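DraIII (Deinococcus radiophilus, PDB 4L0K) is a type II restriction endonuclease that cleaves double-stranded DNA, probably through a His-Me finger (beta-beta-alpha) nuclease fold. Local coordinates at residues A[177-189]-A[195-209]. Numbering follows the deposited sequence.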
# COMPACT_ATOMS: atom_id res chain seq x y z
N ALA A 177 -1.55 -6.27 -11.61
CA ALA A 177 -1.43 -7.72 -11.60
C ALA A 177 -0.42 -8.17 -10.54
O ALA A 177 -0.35 -7.61 -9.45
CB ALA A 177 -1.03 -8.24 -12.98
N ALA A 178 0.37 -9.19 -10.88
CA ALA A 178 1.49 -9.59 -10.03
C ALA A 178 2.71 -8.69 -10.29
O ALA A 178 3.55 -8.52 -9.41
CB ALA A 178 1.82 -11.08 -10.26
N VAL A 179 2.77 -8.07 -11.47
CA VAL A 179 3.88 -7.15 -11.83
C VAL A 179 3.41 -5.72 -12.11
O VAL A 179 2.35 -5.50 -12.67
CB VAL A 179 4.74 -7.72 -13.00
CG1 VAL A 179 5.66 -6.69 -13.55
CG2 VAL A 179 5.58 -8.88 -12.49
N GLU A 180 4.20 -4.74 -11.70
CA GLU A 180 3.87 -3.33 -11.86
C GLU A 180 5.09 -2.59 -12.34
O GLU A 180 6.21 -3.14 -12.32
CB GLU A 180 3.39 -2.71 -10.53
CG GLU A 180 2.16 -3.39 -9.99
CD GLU A 180 1.65 -2.79 -8.69
OE1 GLU A 180 2.46 -2.25 -7.90
OE2 GLU A 180 0.43 -2.86 -8.46
N THR A 181 4.87 -1.36 -12.79
CA THR A 181 5.95 -0.49 -13.17
C THR A 181 6.56 0.15 -11.94
O THR A 181 5.85 0.64 -11.07
CB THR A 181 5.47 0.61 -14.15
OG1 THR A 181 5.31 0.03 -15.46
CG2 THR A 181 6.49 1.72 -14.24
N ALA A 182 7.88 0.13 -11.85
CA ALA A 182 8.56 0.69 -10.69
C ALA A 182 9.30 1.97 -11.03
O ALA A 182 9.79 2.15 -12.16
CB ALA A 182 9.51 -0.34 -10.09
N HIS A 183 9.38 2.83 -10.02
CA HIS A 183 10.20 4.03 -10.02
C HIS A 183 11.27 3.91 -8.95
O HIS A 183 10.96 3.90 -7.75
CB HIS A 183 9.33 5.26 -9.77
CG HIS A 183 8.34 5.49 -10.87
ND1 HIS A 183 7.17 4.78 -10.97
CD2 HIS A 183 8.39 6.31 -11.95
CE1 HIS A 183 6.51 5.17 -12.04
NE2 HIS A 183 7.23 6.10 -12.66
N LYS A 184 12.52 3.81 -9.38
CA LYS A 184 13.64 3.58 -8.46
C LYS A 184 13.76 4.70 -7.44
O LYS A 184 14.12 4.46 -6.29
CB LYS A 184 14.95 3.43 -9.23
CG LYS A 184 15.03 2.22 -10.13
CD LYS A 184 16.27 2.32 -11.04
CE LYS A 184 16.06 1.54 -12.33
NZ LYS A 184 17.24 1.66 -13.23
N THR A 185 13.50 5.92 -7.89
CA THR A 185 13.46 7.06 -7.00
C THR A 185 12.08 7.67 -7.18
O THR A 185 11.63 7.83 -8.31
CB THR A 185 14.56 8.09 -7.34
OG1 THR A 185 15.81 7.63 -6.82
CG2 THR A 185 14.24 9.46 -6.75
N PRO A 186 11.40 7.99 -6.07
CA PRO A 186 10.00 8.46 -6.10
C PRO A 186 9.81 9.66 -7.03
O PRO A 186 10.69 10.51 -7.10
CB PRO A 186 9.75 8.91 -4.65
CG PRO A 186 10.77 8.20 -3.84
CD PRO A 186 11.95 7.96 -4.70
N ARG A 187 8.67 9.70 -7.71
CA ARG A 187 8.25 10.89 -8.44
C ARG A 187 9.28 11.34 -9.48
O ARG A 187 9.63 12.52 -9.56
CB ARG A 187 7.95 12.04 -7.47
CG ARG A 187 6.62 11.89 -6.73
CD ARG A 187 6.40 13.03 -5.75
NE ARG A 187 6.78 14.33 -6.32
CZ ARG A 187 6.27 15.50 -5.94
NH1 ARG A 187 6.69 16.62 -6.53
NH2 ARG A 187 5.35 15.56 -4.99
N LEU A 188 9.76 10.40 -10.27
CA LEU A 188 10.69 10.72 -11.34
C LEU A 188 10.33 9.83 -12.51
O LEU A 188 10.50 8.61 -12.44
CB LEU A 188 12.13 10.44 -10.90
CG LEU A 188 13.23 11.27 -11.57
CD1 LEU A 188 13.43 12.57 -10.80
CD2 LEU A 188 14.53 10.48 -11.66
N HIS A 189 9.82 10.43 -13.57
CA HIS A 189 9.28 9.67 -14.69
C HIS A 189 10.16 9.81 -15.92
O HIS A 189 9.92 10.66 -16.78
CB HIS A 189 7.84 10.12 -14.96
CG HIS A 189 7.03 9.13 -15.73
ND1 HIS A 189 6.67 7.90 -15.22
CD2 HIS A 189 6.49 9.20 -16.97
CE1 HIS A 189 5.95 7.25 -16.12
NE2 HIS A 189 5.83 8.02 -17.19
N GLY A 195 11.42 0.67 -14.21
CA GLY A 195 11.60 -0.74 -14.52
C GLY A 195 10.39 -1.55 -14.14
O GLY A 195 9.31 -1.01 -14.03
N PHE A 196 10.56 -2.84 -13.91
CA PHE A 196 9.46 -3.67 -13.42
C PHE A 196 9.72 -4.16 -12.00
O PHE A 196 10.88 -4.34 -11.58
CB PHE A 196 9.21 -4.85 -14.37
CG PHE A 196 8.81 -4.44 -15.77
CD1 PHE A 196 7.75 -3.58 -15.98
CD2 PHE A 196 9.50 -4.93 -16.87
CE1 PHE A 196 7.38 -3.21 -17.26
CE2 PHE A 196 9.14 -4.56 -18.17
CZ PHE A 196 8.08 -3.69 -18.36
N ALA A 197 8.63 -4.37 -11.26
CA ALA A 197 8.71 -4.89 -9.89
C ALA A 197 7.51 -5.77 -9.56
O ALA A 197 6.40 -5.50 -10.05
CB ALA A 197 8.78 -3.75 -8.89
N HIS A 198 7.72 -6.81 -8.76
CA HIS A 198 6.60 -7.50 -8.13
C HIS A 198 5.71 -6.50 -7.42
O HIS A 198 6.20 -5.53 -6.83
CB HIS A 198 7.09 -8.48 -7.06
CG HIS A 198 7.92 -9.59 -7.59
ND1 HIS A 198 9.29 -9.62 -7.46
CD2 HIS A 198 7.58 -10.70 -8.29
CE1 HIS A 198 9.76 -10.71 -8.04
NE2 HIS A 198 8.74 -11.38 -8.55
N ARG A 199 4.41 -6.77 -7.46
CA ARG A 199 3.43 -5.98 -6.72
C ARG A 199 3.88 -5.82 -5.27
O ARG A 199 3.99 -4.69 -4.77
CB ARG A 199 2.08 -6.68 -6.78
CG ARG A 199 1.09 -6.21 -5.73
CD ARG A 199 0.21 -5.12 -6.26
NE ARG A 199 -0.57 -4.52 -5.17
CZ ARG A 199 -1.08 -3.29 -5.19
NH1 ARG A 199 -1.76 -2.85 -4.15
NH2 ARG A 199 -0.92 -2.51 -6.26
N PHE A 200 4.17 -6.93 -4.60
CA PHE A 200 4.60 -6.87 -3.21
C PHE A 200 5.76 -5.89 -3.01
O PHE A 200 5.72 -5.03 -2.12
CB PHE A 200 4.98 -8.25 -2.64
CG PHE A 200 5.42 -8.18 -1.20
CD1 PHE A 200 4.49 -8.26 -0.17
CD2 PHE A 200 6.76 -7.95 -0.89
CE1 PHE A 200 4.89 -8.14 1.17
CE2 PHE A 200 7.17 -7.84 0.45
CZ PHE A 200 6.23 -7.93 1.48
N CYS A 201 6.80 -6.06 -3.82
CA CYS A 201 8.04 -5.29 -3.64
C CYS A 201 7.77 -3.81 -3.90
O CYS A 201 8.25 -2.92 -3.19
CB CYS A 201 9.14 -5.82 -4.59
SG CYS A 201 9.51 -7.63 -4.51
N ASN A 202 6.97 -3.57 -4.93
CA ASN A 202 6.56 -2.22 -5.29
C ASN A 202 5.76 -1.52 -4.18
O ASN A 202 6.04 -0.36 -3.88
CB ASN A 202 5.77 -2.22 -6.59
CG ASN A 202 5.81 -0.88 -7.28
OD1 ASN A 202 6.78 -0.14 -7.16
ND2 ASN A 202 4.75 -0.55 -8.01
N VAL A 203 4.79 -2.19 -3.57
CA VAL A 203 4.12 -1.51 -2.45
C VAL A 203 5.00 -1.40 -1.19
O VAL A 203 4.92 -0.40 -0.50
CB VAL A 203 2.66 -2.00 -2.15
CG1 VAL A 203 2.02 -2.67 -3.36
CG2 VAL A 203 2.61 -2.85 -0.93
N ALA A 204 5.89 -2.36 -0.94
CA ALA A 204 6.80 -2.25 0.21
C ALA A 204 7.69 -1.01 0.11
O ALA A 204 7.90 -0.31 1.09
CB ALA A 204 7.67 -3.53 0.37
N GLN A 205 8.22 -0.76 -1.09
CA GLN A 205 9.14 0.35 -1.28
C GLN A 205 8.49 1.69 -0.94
O GLN A 205 9.15 2.60 -0.43
CB GLN A 205 9.67 0.34 -2.72
CG GLN A 205 10.73 1.37 -3.03
CD GLN A 205 10.80 1.70 -4.53
OE1 GLN A 205 10.21 1.01 -5.35
NE2 GLN A 205 11.51 2.76 -4.87
N GLY A 206 7.19 1.82 -1.22
CA GLY A 206 6.45 3.03 -0.89
C GLY A 206 7.05 4.33 -1.41
O GLY A 206 7.31 4.47 -2.61
N ASN A 207 7.28 5.29 -0.52
CA ASN A 207 7.81 6.59 -0.93
C ASN A 207 9.33 6.71 -0.76
O ASN A 207 9.88 7.80 -0.81
CB ASN A 207 7.12 7.74 -0.17
CG ASN A 207 7.34 7.66 1.35
OD1 ASN A 207 8.11 6.83 1.84
ND2 ASN A 207 6.65 8.52 2.10
N LYS A 208 9.99 5.58 -0.54
CA LYS A 208 11.44 5.58 -0.40
C LYS A 208 12.15 5.33 -1.73
O LYS A 208 11.63 4.65 -2.62
CB LYS A 208 11.89 4.53 0.64
CG LYS A 208 11.38 4.78 2.07
CD LYS A 208 12.09 3.87 3.06
CE LYS A 208 11.53 4.04 4.48
NZ LYS A 208 11.81 5.39 5.06
N SER A 209 13.35 5.88 -1.87
CA SER A 209 14.18 5.48 -3.00
C SER A 209 14.72 4.09 -2.70
O SER A 209 14.61 3.58 -1.57
CB SER A 209 15.33 6.46 -3.21
OG SER A 209 16.33 6.30 -2.21
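Glu180 joins strand 179-183 to helix 199-205 by dividing its carboxylate between Arg199 and Asn202. Its OE2 offers the syn lone pair to Arg199 NH2 at 2.6 Å, a salt bridge in the guanidinium plane although the flat groups are nearly perpendicular. A bend at chi2 (94°) brings the guanidinium to the carboxylate, with Val203 CG1 over one guanidinium face. OE1 is met on its anti side by Asn202 ND2 at 2.9 Å and 170°, the donor tilted out of the carboxylate plane but OE1 close to the amide plane. An alanine in place of Glu180 would probably leave the Arg199 charge without its mate and the Asn202 amide freer to turn. Further along the same hairpin face, Ala182 CB meets Ala197 CB at 3.7 Å, beside the Asn202 amide. Gln205, with CG anti to its backbone N (chi1 -175°), sends NE2 to His183 O (3.1 Å) and Lys208 O (2.9 Å), tying strand end to helix exit. Antiparallel pairs such as Glu180 with Ala197 hold strands 179-183 and 194-198 as a hairpin leading into helix 199-205, consistent with a beta-beta-alpha unit; on the hairpin face opposite Glu180, Phe196 packs against helix 112-126, and Phe200 and Val203 meet the second subunit.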